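Local coordinates for single-strand DNA-binding protein (Agrobacterium tumefaciens, PDB 3BTP) that binds single-stranded DNA regardless of sequence and mediates nuclear uptake of the transferred T-DNA copies during plant transformation, at residues A[118-123]-A[258-263]; A[396-401]-A[421-426]; A[293-296]-A[302-305]; A[452-455]-A[460-463]; A[373-378]-A[385-390]. All blocks are in the same frame, centred on the assembly; numbering follows the deposited sequence.

Interaction 1 of 5, residues A[118-123]-A[258-263]; sequences ILVRQT and SLLPDI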
# COMPACT_ATOMS: atom_id res chain seq x y z
N ILE A 118 -15.40 12.11 4.87
CA ILE A 118 -15.20 13.08 5.90
C ILE A 118 -15.09 14.47 5.21
O ILE A 118 -14.39 14.61 4.21
CB ILE A 118 -13.91 12.78 6.70
CG1 ILE A 118 -13.93 11.36 7.32
CG2 ILE A 118 -13.65 13.85 7.75
CD1 ILE A 118 -12.61 10.91 7.87
N LEU A 119 -15.76 15.48 5.77
CA LEU A 119 -15.64 16.86 5.28
C LEU A 119 -14.70 17.62 6.16
O LEU A 119 -14.92 17.71 7.38
CB LEU A 119 -17.03 17.58 5.29
CG LEU A 119 -17.99 17.09 4.18
CD1 LEU A 119 -19.20 18.05 4.13
CD2 LEU A 119 -17.34 16.98 2.73
N VAL A 120 -13.61 18.14 5.58
CA VAL A 120 -12.64 18.88 6.40
C VAL A 120 -12.74 20.37 6.11
O VAL A 120 -12.90 20.78 4.97
CB VAL A 120 -11.16 18.41 6.20
CG1 VAL A 120 -10.24 19.07 7.27
CG2 VAL A 120 -11.06 16.86 6.24
N ARG A 121 -12.61 21.16 7.17
CA ARG A 121 -12.61 22.63 7.04
C ARG A 121 -11.49 23.28 7.81
O ARG A 121 -11.01 22.73 8.81
CB ARG A 121 -13.98 23.22 7.44
CG ARG A 121 -14.29 23.04 8.88
CD ARG A 121 -15.82 22.98 9.15
NE ARG A 121 -16.06 22.85 10.60
CZ ARG A 121 -16.38 21.71 11.24
NH1 ARG A 121 -16.52 20.54 10.57
NH2 ARG A 121 -16.53 21.72 12.55
N GLN A 122 -11.03 24.41 7.31
CA GLN A 122 -10.03 25.25 8.00
C GLN A 122 -10.71 26.15 9.06
O GLN A 122 -11.68 26.83 8.78
CB GLN A 122 -9.28 26.11 6.99
CG GLN A 122 -8.34 25.32 6.09
CD GLN A 122 -7.55 26.23 5.14
OE1 GLN A 122 -8.12 26.92 4.32
NE2 GLN A 122 -6.21 26.22 5.26
N THR A 123 -10.21 26.14 10.28
CA THR A 123 -10.85 27.00 11.29
C THR A 123 -9.83 27.90 11.97
O THR A 123 -10.09 28.37 13.05
CB THR A 123 -11.55 26.17 12.39
OG1 THR A 123 -10.56 25.44 13.10
CG2 THR A 123 -12.55 25.16 11.81
N SER A 258 -3.86 19.28 -0.09
CA SER A 258 -2.47 19.63 0.11
C SER A 258 -2.18 20.57 1.27
O SER A 258 -1.16 21.24 1.25
CB SER A 258 -1.79 20.00 -1.23
OG SER A 258 -1.24 18.74 -1.80
N LEU A 259 -3.03 20.55 2.31
CA LEU A 259 -2.89 21.40 3.47
C LEU A 259 -3.35 20.78 4.77
O LEU A 259 -3.66 21.53 5.69
CB LEU A 259 -3.66 22.76 3.32
CG LEU A 259 -3.12 23.89 2.41
CD1 LEU A 259 -3.91 25.26 2.53
CD2 LEU A 259 -1.64 24.16 2.60
N LEU A 260 -3.35 19.46 4.93
CA LEU A 260 -3.96 18.82 6.08
C LEU A 260 -2.88 18.53 7.08
O LEU A 260 -1.70 18.54 6.74
CB LEU A 260 -4.61 17.48 5.69
CG LEU A 260 -5.64 17.43 4.58
CD1 LEU A 260 -5.73 15.99 3.79
CD2 LEU A 260 -6.99 17.98 5.11
N PRO A 261 -3.28 18.21 8.31
CA PRO A 261 -2.30 17.82 9.34
C PRO A 261 -1.79 16.39 9.12
O PRO A 261 -2.27 15.67 8.21
CB PRO A 261 -3.06 17.94 10.68
CG PRO A 261 -4.40 18.43 10.37
CD PRO A 261 -4.65 18.21 8.84
N ASP A 262 -0.81 16.02 9.91
CA ASP A 262 -0.07 14.80 9.80
C ASP A 262 -1.01 13.61 10.15
O ASP A 262 -0.92 12.53 9.55
CB ASP A 262 1.05 14.84 10.86
CG ASP A 262 1.98 16.09 10.76
OD1 ASP A 262 2.08 16.69 9.68
OD2 ASP A 262 2.63 16.48 11.77
N ILE A 263 -1.86 13.80 11.16
CA ILE A 263 -2.50 12.69 11.88
C ILE A 263 -3.97 13.00 11.88
O ILE A 263 -4.38 14.09 12.19
CB ILE A 263 -1.98 12.53 13.31
CG1 ILE A 263 -0.49 12.10 13.34
CG2 ILE A 263 -2.81 11.55 14.07
CD1 ILE A 263 0.20 12.33 14.67

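Interaction 2 of 5, residues A[396-401]-A[421-426]; sequences VQVLAR and TQLMDQ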
# COMPACT_ATOMS: atom_id res chain seq x y z
N VAL A 396 1.74 -21.84 -2.42
CA VAL A 396 2.08 -21.24 -1.14
C VAL A 396 3.50 -21.65 -0.73
O VAL A 396 3.86 -22.81 -0.93
CB VAL A 396 1.05 -21.66 -0.03
CG1 VAL A 396 1.53 -21.29 1.36
CG2 VAL A 396 -0.34 -21.01 -0.34
N GLN A 397 4.24 -20.65 -0.20
CA GLN A 397 5.65 -20.74 0.32
C GLN A 397 5.56 -20.22 1.71
O GLN A 397 4.85 -19.28 1.93
CB GLN A 397 6.60 -19.74 -0.37
CG GLN A 397 7.12 -20.25 -1.67
CD GLN A 397 8.18 -19.33 -2.31
OE1 GLN A 397 8.02 -18.10 -2.48
NE2 GLN A 397 9.28 -19.92 -2.62
N VAL A 398 6.30 -20.83 2.64
CA VAL A 398 6.29 -20.42 4.05
C VAL A 398 7.75 -20.24 4.49
O VAL A 398 8.66 -20.97 4.03
CB VAL A 398 5.48 -21.45 4.95
CG1 VAL A 398 3.94 -21.35 4.64
CG2 VAL A 398 5.98 -22.85 4.68
N LEU A 399 7.97 -19.23 5.33
CA LEU A 399 9.30 -18.90 5.84
C LEU A 399 9.83 -19.87 6.98
O LEU A 399 9.13 -20.09 7.93
CB LEU A 399 9.31 -17.48 6.36
CG LEU A 399 10.68 -16.83 6.44
CD1 LEU A 399 11.40 -16.76 5.06
CD2 LEU A 399 10.50 -15.44 7.17
N ALA A 400 11.04 -20.44 6.81
CA ALA A 400 11.75 -21.18 7.85
C ALA A 400 11.90 -20.37 9.13
O ALA A 400 11.88 -19.15 9.12
CB ALA A 400 13.15 -21.56 7.35
N ARG A 401 12.15 -21.07 10.23
CA ARG A 401 12.36 -20.43 11.54
C ARG A 401 13.51 -19.44 11.54
O ARG A 401 13.43 -18.39 12.19
CB ARG A 401 12.64 -21.50 12.56
CG ARG A 401 12.67 -21.05 14.04
CD ARG A 401 13.32 -22.17 14.86
NE ARG A 401 12.37 -23.26 15.02
CZ ARG A 401 11.63 -23.49 16.10
NH1 ARG A 401 11.69 -22.71 17.16
NH2 ARG A 401 10.76 -24.48 16.10
N THR A 421 3.25 -24.85 12.91
CA THR A 421 1.97 -24.64 13.57
C THR A 421 1.82 -23.21 14.04
O THR A 421 0.77 -22.64 13.88
CB THR A 421 1.67 -25.67 14.78
OG1 THR A 421 1.81 -27.02 14.30
CG2 THR A 421 0.17 -25.50 15.31
N GLN A 422 2.90 -22.64 14.59
CA GLN A 422 2.90 -21.22 14.95
C GLN A 422 2.76 -20.22 13.74
O GLN A 422 2.00 -19.22 13.79
CB GLN A 422 4.20 -20.95 15.70
CG GLN A 422 4.15 -21.38 17.16
CD GLN A 422 5.52 -21.76 17.66
OE1 GLN A 422 6.51 -21.08 17.36
NE2 GLN A 422 5.61 -22.88 18.40
N LEU A 423 3.49 -20.50 12.66
CA LEU A 423 3.47 -19.67 11.46
C LEU A 423 2.07 -19.71 10.86
O LEU A 423 1.52 -18.69 10.45
CB LEU A 423 4.44 -20.20 10.43
CG LEU A 423 4.57 -19.32 9.23
CD1 LEU A 423 6.08 -19.25 8.86
CD2 LEU A 423 3.66 -19.85 8.05
N MET A 424 1.50 -20.90 10.79
CA MET A 424 0.22 -21.06 10.09
C MET A 424 -0.91 -20.44 10.90
O MET A 424 -1.72 -19.76 10.33
CB MET A 424 -0.01 -22.54 9.67
CG MET A 424 1.13 -23.09 8.76
SD MET A 424 1.07 -22.53 7.03
CE MET A 424 -0.25 -23.55 6.44
N ASP A 425 -0.92 -20.58 12.23
CA ASP A 425 -1.88 -19.86 13.11
C ASP A 425 -1.69 -18.33 13.02
O ASP A 425 -2.66 -17.60 12.88
CB ASP A 425 -1.84 -20.45 14.56
CG ASP A 425 -2.36 -19.44 15.72
OD1 ASP A 425 -2.92 -18.33 15.45
OD2 ASP A 425 -2.20 -19.80 16.95
N GLN A 426 -0.44 -17.85 13.04
CA GLN A 426 -0.19 -16.41 13.01
C GLN A 426 -0.64 -15.85 11.70
O GLN A 426 -1.17 -14.76 11.64
CB GLN A 426 1.31 -16.12 13.19
CG GLN A 426 1.68 -14.65 13.52
CD GLN A 426 3.18 -14.49 13.95
OE1 GLN A 426 4.11 -14.99 13.25
NE2 GLN A 426 3.41 -13.79 15.10

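Interaction 3 of 5, residues A[293-296]-A[302-305]; sequences RAIK and DTEI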
# COMPACT_ATOMS: atom_id res chain seq x y z
N ARG A 293 -1.32 3.21 21.49
CA ARG A 293 -1.90 2.69 22.73
C ARG A 293 -2.57 3.74 23.61
O ARG A 293 -3.58 3.49 24.18
CB ARG A 293 -0.89 1.86 23.50
CG ARG A 293 -0.90 0.42 23.00
CD ARG A 293 0.26 -0.44 23.60
NE ARG A 293 1.55 0.26 23.58
CZ ARG A 293 2.25 0.56 24.68
NH1 ARG A 293 1.80 0.17 25.88
NH2 ARG A 293 3.42 1.21 24.58
N ALA A 294 -2.04 4.94 23.62
CA ALA A 294 -2.60 6.06 24.35
C ALA A 294 -3.84 6.61 23.63
O ALA A 294 -4.76 7.19 24.25
CB ALA A 294 -1.53 7.14 24.51
N ILE A 295 -3.87 6.44 22.30
CA ILE A 295 -5.05 6.83 21.57
C ILE A 295 -6.17 5.84 21.87
O ILE A 295 -7.31 6.21 22.00
CB ILE A 295 -4.80 6.90 20.03
CG1 ILE A 295 -3.88 8.07 19.67
CG2 ILE A 295 -6.15 6.91 19.24
CD1 ILE A 295 -4.44 9.39 20.02
N LYS A 296 -5.88 4.57 21.92
CA LYS A 296 -7.01 3.69 22.07
C LYS A 296 -7.51 3.59 23.53
O LYS A 296 -8.71 3.44 23.78
CB LYS A 296 -6.82 2.38 21.32
CG LYS A 296 -5.53 1.77 21.46
CD LYS A 296 -5.57 0.50 20.68
CE LYS A 296 -5.88 0.81 19.26
NZ LYS A 296 -5.99 -0.51 18.60
N ASP A 302 -11.44 0.55 19.11
CA ASP A 302 -11.92 0.55 17.72
C ASP A 302 -11.59 1.83 16.94
O ASP A 302 -12.06 1.99 15.81
CB ASP A 302 -13.45 0.39 17.68
CG ASP A 302 -13.91 -1.08 17.84
OD1 ASP A 302 -13.06 -1.95 18.13
OD2 ASP A 302 -15.14 -1.34 17.67
N THR A 303 -10.84 2.73 17.57
CA THR A 303 -10.39 3.99 16.98
C THR A 303 -9.46 3.78 15.78
O THR A 303 -8.62 2.93 15.80
CB THR A 303 -9.68 4.87 18.06
OG1 THR A 303 -10.60 5.06 19.13
CG2 THR A 303 -9.37 6.29 17.52
N GLU A 304 -9.63 4.56 14.73
CA GLU A 304 -8.74 4.48 13.55
C GLU A 304 -7.73 5.62 13.55
O GLU A 304 -8.05 6.71 13.90
CB GLU A 304 -9.58 4.53 12.29
CG GLU A 304 -10.14 3.18 11.96
CD GLU A 304 -11.15 3.19 10.79
OE1 GLU A 304 -11.22 4.17 9.96
OE2 GLU A 304 -11.87 2.16 10.70
N ILE A 305 -6.51 5.35 13.15
CA ILE A 305 -5.52 6.41 13.03
C ILE A 305 -5.02 6.42 11.61
O ILE A 305 -4.57 5.41 11.14
CB ILE A 305 -4.26 6.19 13.98
CG1 ILE A 305 -4.68 6.02 15.47
CG2 ILE A 305 -3.27 7.37 13.82
CD1 ILE A 305 -3.58 5.46 16.32

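Interaction 4 of 5, residues A[452-455]-A[460-463]; sequences AVIV and NLRE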
# COMPACT_ATOMS: atom_id res chain seq x y z
N ALA A 452 14.56 -18.29 -11.07
CA ALA A 452 15.84 -18.56 -10.41
C ALA A 452 16.18 -17.61 -9.24
O ALA A 452 16.87 -17.94 -8.34
CB ALA A 452 16.98 -18.55 -11.46
N VAL A 453 15.61 -16.41 -9.28
CA VAL A 453 15.82 -15.39 -8.28
C VAL A 453 14.46 -14.79 -8.07
O VAL A 453 13.70 -14.62 -9.02
CB VAL A 453 16.74 -14.30 -8.79
CG1 VAL A 453 16.90 -13.17 -7.73
CG2 VAL A 453 18.07 -14.87 -9.27
N ILE A 454 14.11 -14.56 -6.81
CA ILE A 454 13.04 -13.66 -6.49
C ILE A 454 13.48 -12.50 -5.57
O ILE A 454 14.36 -12.65 -4.77
CB ILE A 454 11.74 -14.43 -6.03
CG1 ILE A 454 11.94 -15.20 -4.75
CG2 ILE A 454 11.27 -15.39 -7.17
CD1 ILE A 454 10.69 -15.86 -4.36
N VAL A 455 12.83 -11.36 -5.69
CA VAL A 455 13.26 -10.20 -4.97
C VAL A 455 12.11 -9.61 -4.15
O VAL A 455 11.10 -9.33 -4.72
CB VAL A 455 13.87 -9.08 -5.96
CG1 VAL A 455 14.32 -7.86 -5.14
CG2 VAL A 455 15.07 -9.66 -6.81
N ASN A 460 5.34 -8.27 -1.49
CA ASN A 460 5.40 -9.24 -2.53
C ASN A 460 6.88 -9.47 -3.00
O ASN A 460 7.75 -8.62 -2.80
CB ASN A 460 4.38 -8.95 -3.63
CG ASN A 460 4.77 -7.78 -4.59
OD1 ASN A 460 5.74 -7.03 -4.40
ND2 ASN A 460 4.01 -7.68 -5.65
N LEU A 461 7.14 -10.66 -3.56
CA LEU A 461 8.41 -11.01 -4.15
C LEU A 461 8.20 -11.02 -5.63
O LEU A 461 7.25 -11.58 -6.12
CB LEU A 461 8.87 -12.39 -3.68
CG LEU A 461 9.15 -12.73 -2.16
CD1 LEU A 461 9.57 -11.58 -1.28
CD2 LEU A 461 8.06 -13.33 -1.53
N ARG A 462 9.16 -10.41 -6.35
CA ARG A 462 9.13 -10.26 -7.80
C ARG A 462 10.37 -10.88 -8.46
O ARG A 462 11.44 -10.98 -7.87
CB ARG A 462 9.02 -8.77 -8.13
CG ARG A 462 7.84 -8.03 -7.49
CD ARG A 462 6.42 -8.46 -7.93
NE ARG A 462 6.21 -8.56 -9.41
CZ ARG A 462 5.85 -7.52 -10.18
NH1 ARG A 462 5.66 -6.35 -9.66
NH2 ARG A 462 5.68 -7.63 -11.48
N GLU A 463 10.19 -11.35 -9.67
CA GLU A 463 11.26 -11.73 -10.56
C GLU A 463 12.10 -10.52 -10.93
O GLU A 463 11.62 -9.39 -11.00
CB GLU A 463 10.66 -12.40 -11.82
CG GLU A 463 10.02 -13.73 -11.55
CD GLU A 463 9.90 -14.62 -12.81
OE1 GLU A 463 10.80 -14.43 -13.70
OE2 GLU A 463 8.94 -15.50 -12.88

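Interaction 5 of 5, residues A[373-378]-A[385-390]; sequences YLLQNL and QALKEG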
# COMPACT_ATOMS: atom_id res chain seq x y z
N TYR A 373 -0.94 -9.72 4.11
CA TYR A 373 -1.47 -8.63 3.28
C TYR A 373 -2.85 -8.99 2.65
O TYR A 373 -3.84 -8.27 2.78
CB TYR A 373 -0.43 -8.24 2.18
CG TYR A 373 -0.84 -7.06 1.35
CD1 TYR A 373 -0.60 -5.74 1.79
CD2 TYR A 373 -1.51 -7.25 0.18
CE1 TYR A 373 -1.00 -4.62 1.02
CE2 TYR A 373 -1.95 -6.15 -0.58
CZ TYR A 373 -1.71 -4.85 -0.16
OH TYR A 373 -2.15 -3.84 -0.99
N LEU A 374 -2.87 -10.09 1.93
CA LEU A 374 -4.07 -10.52 1.30
C LEU A 374 -5.25 -10.76 2.25
O LEU A 374 -6.35 -10.24 2.02
CB LEU A 374 -3.77 -11.74 0.44
CG LEU A 374 -4.70 -12.19 -0.67
CD1 LEU A 374 -4.89 -11.14 -1.82
CD2 LEU A 374 -4.18 -13.56 -1.19
N LEU A 375 -5.04 -11.54 3.30
CA LEU A 375 -6.07 -11.89 4.24
C LEU A 375 -6.57 -10.72 5.11
O LEU A 375 -7.75 -10.69 5.48
CB LEU A 375 -5.60 -13.01 5.17
CG LEU A 375 -5.92 -14.46 4.74
CD1 LEU A 375 -5.44 -14.87 3.31
CD2 LEU A 375 -5.38 -15.40 5.76
N GLN A 376 -5.67 -9.77 5.44
CA GLN A 376 -6.02 -8.60 6.23
C GLN A 376 -6.83 -7.63 5.39
O GLN A 376 -7.81 -7.01 5.82
CB GLN A 376 -4.72 -7.88 6.78
CG GLN A 376 -4.80 -7.51 8.31
CD GLN A 376 -4.78 -5.99 8.60
OE1 GLN A 376 -3.73 -5.44 8.90
NE2 GLN A 376 -5.95 -5.31 8.52
N ASN A 377 -6.37 -7.44 4.18
CA ASN A 377 -6.82 -6.32 3.39
C ASN A 377 -7.95 -6.70 2.39
O ASN A 377 -8.70 -5.83 1.95
CB ASN A 377 -5.65 -5.69 2.66
CG ASN A 377 -4.75 -4.93 3.58
OD1 ASN A 377 -3.56 -5.10 3.52
ND2 ASN A 377 -5.30 -4.11 4.45
N LEU A 378 -8.02 -7.98 1.99
CA LEU A 378 -9.10 -8.38 1.06
C LEU A 378 -9.68 -9.69 1.58
O LEU A 378 -9.51 -10.73 0.95
CB LEU A 378 -8.58 -8.58 -0.37
CG LEU A 378 -8.01 -7.43 -1.23
CD1 LEU A 378 -6.61 -7.08 -0.81
CD2 LEU A 378 -8.02 -7.91 -2.71
N GLN A 385 -10.29 -16.43 0.07
CA GLN A 385 -11.26 -17.42 0.52
C GLN A 385 -10.82 -18.85 0.14
O GLN A 385 -10.95 -19.74 0.93
CB GLN A 385 -12.62 -17.07 -0.07
CG GLN A 385 -13.15 -15.76 0.44
CD GLN A 385 -14.25 -16.05 1.39
OE1 GLN A 385 -14.07 -16.93 2.25
NE2 GLN A 385 -15.44 -15.43 1.19
N ALA A 386 -10.30 -19.05 -1.08
CA ALA A 386 -9.68 -20.36 -1.42
C ALA A 386 -8.56 -20.77 -0.44
O ALA A 386 -8.50 -21.96 -0.03
CB ALA A 386 -9.16 -20.36 -2.92
N LEU A 387 -7.66 -19.82 -0.08
CA LEU A 387 -6.56 -20.08 0.90
C LEU A 387 -7.06 -20.51 2.28
O LEU A 387 -6.44 -21.35 2.93
CB LEU A 387 -5.61 -18.88 1.04
CG LEU A 387 -4.71 -18.55 -0.17
CD1 LEU A 387 -4.18 -17.09 -0.19
CD2 LEU A 387 -3.57 -19.51 -0.34
N LYS A 388 -8.13 -19.86 2.75
CA LYS A 388 -8.78 -20.17 4.01
C LYS A 388 -9.34 -21.57 4.03
O LYS A 388 -9.42 -22.17 5.07
CB LYS A 388 -9.93 -19.19 4.32
CG LYS A 388 -9.52 -17.80 4.94
CD LYS A 388 -8.88 -17.99 6.33
CE LYS A 388 -8.73 -16.70 7.13
NZ LYS A 388 -7.62 -16.98 8.14
N GLU A 389 -9.78 -22.09 2.89
CA GLU A 389 -10.30 -23.44 2.81
C GLU A 389 -9.18 -24.48 2.54
O GLU A 389 -9.50 -25.65 2.33
CB GLU A 389 -11.33 -23.51 1.66
CG GLU A 389 -12.53 -22.58 1.87
CD GLU A 389 -13.33 -22.14 0.57
OE1 GLU A 389 -13.02 -22.51 -0.61
OE2 GLU A 389 -14.28 -21.34 0.76
N GLY A 390 -7.91 -24.06 2.45
CA GLY A 390 -6.85 -24.99 2.18
C GLY A 390 -6.56 -25.26 0.73
O GLY A 390 -5.81 -26.15 0.41

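Interaction 1 of 5, residues A[118-123]-A[258-263]
L260, Q122 and V120 bury similar amounts of surface here, about 30 Å² each, and they divide between two small contacts along the strand. In the first, V120 CG1 lies 4.1 Å from L260 CD2, a plain van der Waals touch in which one methyl of each branched side chain faces the other. The torsion of V120 explains the choice: CG1 is anti to the backbone N (chi1 -170°), which carries it toward the loop 258-263. The main chains stay well apart, with V120 CA and L260 CA 8.7 Å from each other, and the side chains bridge that gap.

Two residues further along the same face of the strand, Q122 stretches out beyond CG and brings its amide to L259, with NE2 3.7 Å from L259 CD1. This is packing of a polar nitrogen against a methyl, at an end of the contact where Q122 is exposed, whereas V120 and L260 are buried.

The strand 117-124 is an inner member of a four-stranded antiparallel sheet, flanked by 127-132 and 149-153. V120 and L260 both touch C149, while Q122 also meets F128 and F254. The loop runs into strand 263-266 through a classic beta bulge, D262 and I263 facing S275. F274 of strand 272-275 packs on V120 and P261, and I272 on I118, so the contact lies where the two four-stranded sheets approach each other.

Interaction 2 of 5, residues A[396-401]-A[421-426]
L423 projects from helix 417-427 toward the strand 396-399, and following it outward shows how one leucine serves two neighbours. CB carries CG anti to the backbone N (chi1 -174°), and the touching begins at the fork. One prong, L423 CD2, reaches V398, 3.7 Å from its CG1 and 3.9 Å from its CB. The other, L423 CD1, comes to the main chain of L399, 3.3 Å from the carbonyl O, and more loosely to L399 CB. That carbonyl has its polar partner in the imidazole of H419, so the methyl merely rests against an oxygen already engaged. With chi2 at 138°, off a staggered setting, the two methyls diverge to these separate targets.

M424, the next residue of the helix, bends at chi2 and chi3 and places SD 3.9 Å from V398 CG1, which therefore sits against sulfur and leucine methyl together. L412 also packs on V398.

The axes of strand and helix approach to 9.6 Å at 118° between their directions. This is helix-on-sheet packing: a strand of the eight-stranded antiparallel barrel with a helix laid across one face, while Q397 points to the other and reaches I454, consistent with the helix covering the barrel's outside.

Interaction 3 of 5, residues A[293-296]-A[302-305]
CG2 of I295 meets CG2 of T303 at 3.7 Å, the two side chains crossing at about a right angle, in a contact built from branched aliphatic carbons with no ring or other flat group in it. The same I295 methyl lies 4.1 Å from I305 CG1. The CD1 methyl of I305 comes alongside, 4.2 Å from I295 CB, so that the isoleucine of the helix is approached by two residues from alternate positions of the opposing chain.

T303 turns its two branches to different tasks. With CG2 anti to the backbone N, the methyl faces I295, and OG1 (chi1 -56°) is left to bond the carbonyl O of G300 in the turn between the segments.

The unit is a helix followed by a tight connection and a strand: helix 288-299 folds back on strand 304-308, an inner strand of a four-stranded antiparallel sheet. I265 of the adjoining strand 263-266 touches I295, T303 and I305, and so extends the apolar patch across two strands beneath the helix.

The aliphatic chain of K296 flanks this packing and loses surface to residues 302-305 at longer range, while its NZ makes a weak hydrogen bond to S301 O, also in the turn.

Interaction 4 of 5, residues A[452-455]-A[460-463]
V455 and R462 are joined as an antiparallel hydrogen-bonded pair, and this is where the hairpin is tightest. V455 N donates to R462 O at 2.6 Å, and R462 N returns the bond to V455 O at 2.8 Å, nearly straight at 169°. Each carbonyl also receives a CA-H from the opposing strand: L461 CA lies 3.2 Å from V455 O, and I454 CA 3.4 Å from R462 O. V455 CB joins them, 3.6 Å from R462 O.

Away from this pair the packing slackens. On one face, CG1 of I454 lies between the backbone N and the carbonyl carbon (chi1 64°), and I454 CD1 just reaches L461 CB at 4.0 Å, with H368 of the next strand touching both residues. V455 and R462, on the other face, are partly exposed. There R462, bent at chi2 and chi3, brings CB to 4.0 Å from V455 O, while its guanidinium goes off to a salt bridge with D466. E463 OE2 accepts a hydrogen bond from D366 N.

The chemistry implies a division of labour: main-chain bonds hold strands 453-456 and 460-462 together in the barrel, and the charged ends tie the hairpin to neighbouring loops.

Interaction 5 of 5, residues A[373-378]-A[385-390]
L374 lays its CD2 methyl 3.7 Å from CD1 of L387, the two side chains crossing at about a right angle between their helices. In L374 the branch is carried out to this point because CG stands anti to the backbone N (chi1 -161°). The same L387 methyl lies more loosely beside L375, 4.3 Å from its CD1, and so settles against both leucines.

The other branch of L375 meets a different kind of partner. Its CD2 lies 3.8 Å from CE of K388 and 3.6 Å from NZ, so the lysine chain, bent at chi2, passes alongside the leucine and shields it at the exposed end of the contact. The ammonium finds its polar partner in the carbonyl O of G428. Just beyond, G390 ends the helix in a Schellman motif, its positive phi (88°) turning the chain out of the last turn.

The two helices, 371-377 and 382-388, are consecutive and joined by a short loop, with T384 OG1 hydrogen-bonded to L378 O. Both L374 and L387 rest on V351 of strand 349-352 in the barrel, L429 also packs on L387, helix 317-323 lies against Y373 and N377, and the chain of another protein touches Y373, L374 and L378.

The five contacts fall into two groups. Interactions 1 and 3 serve the paired four-stranded sheets and touch each other through I263 and I305. Interactions 2, 4 and 5 gather round the barrel: V396 meets L387 between 2 and 5, and Q397 meets I454 between 2 and 4. Interactions 1 and 2 lie on opposite sides of the chain's centre, their own centres 41 Å apart. Interactions 2 and 3 are buried and mostly methyl packing, as helix packs on sheet. Interactions 1 and 5 fade from methyl packing to an exposed glutamine or lysine, and interaction 4 alone depends on backbone hydrogen bonds, because it joins adjacent strands of the barrel.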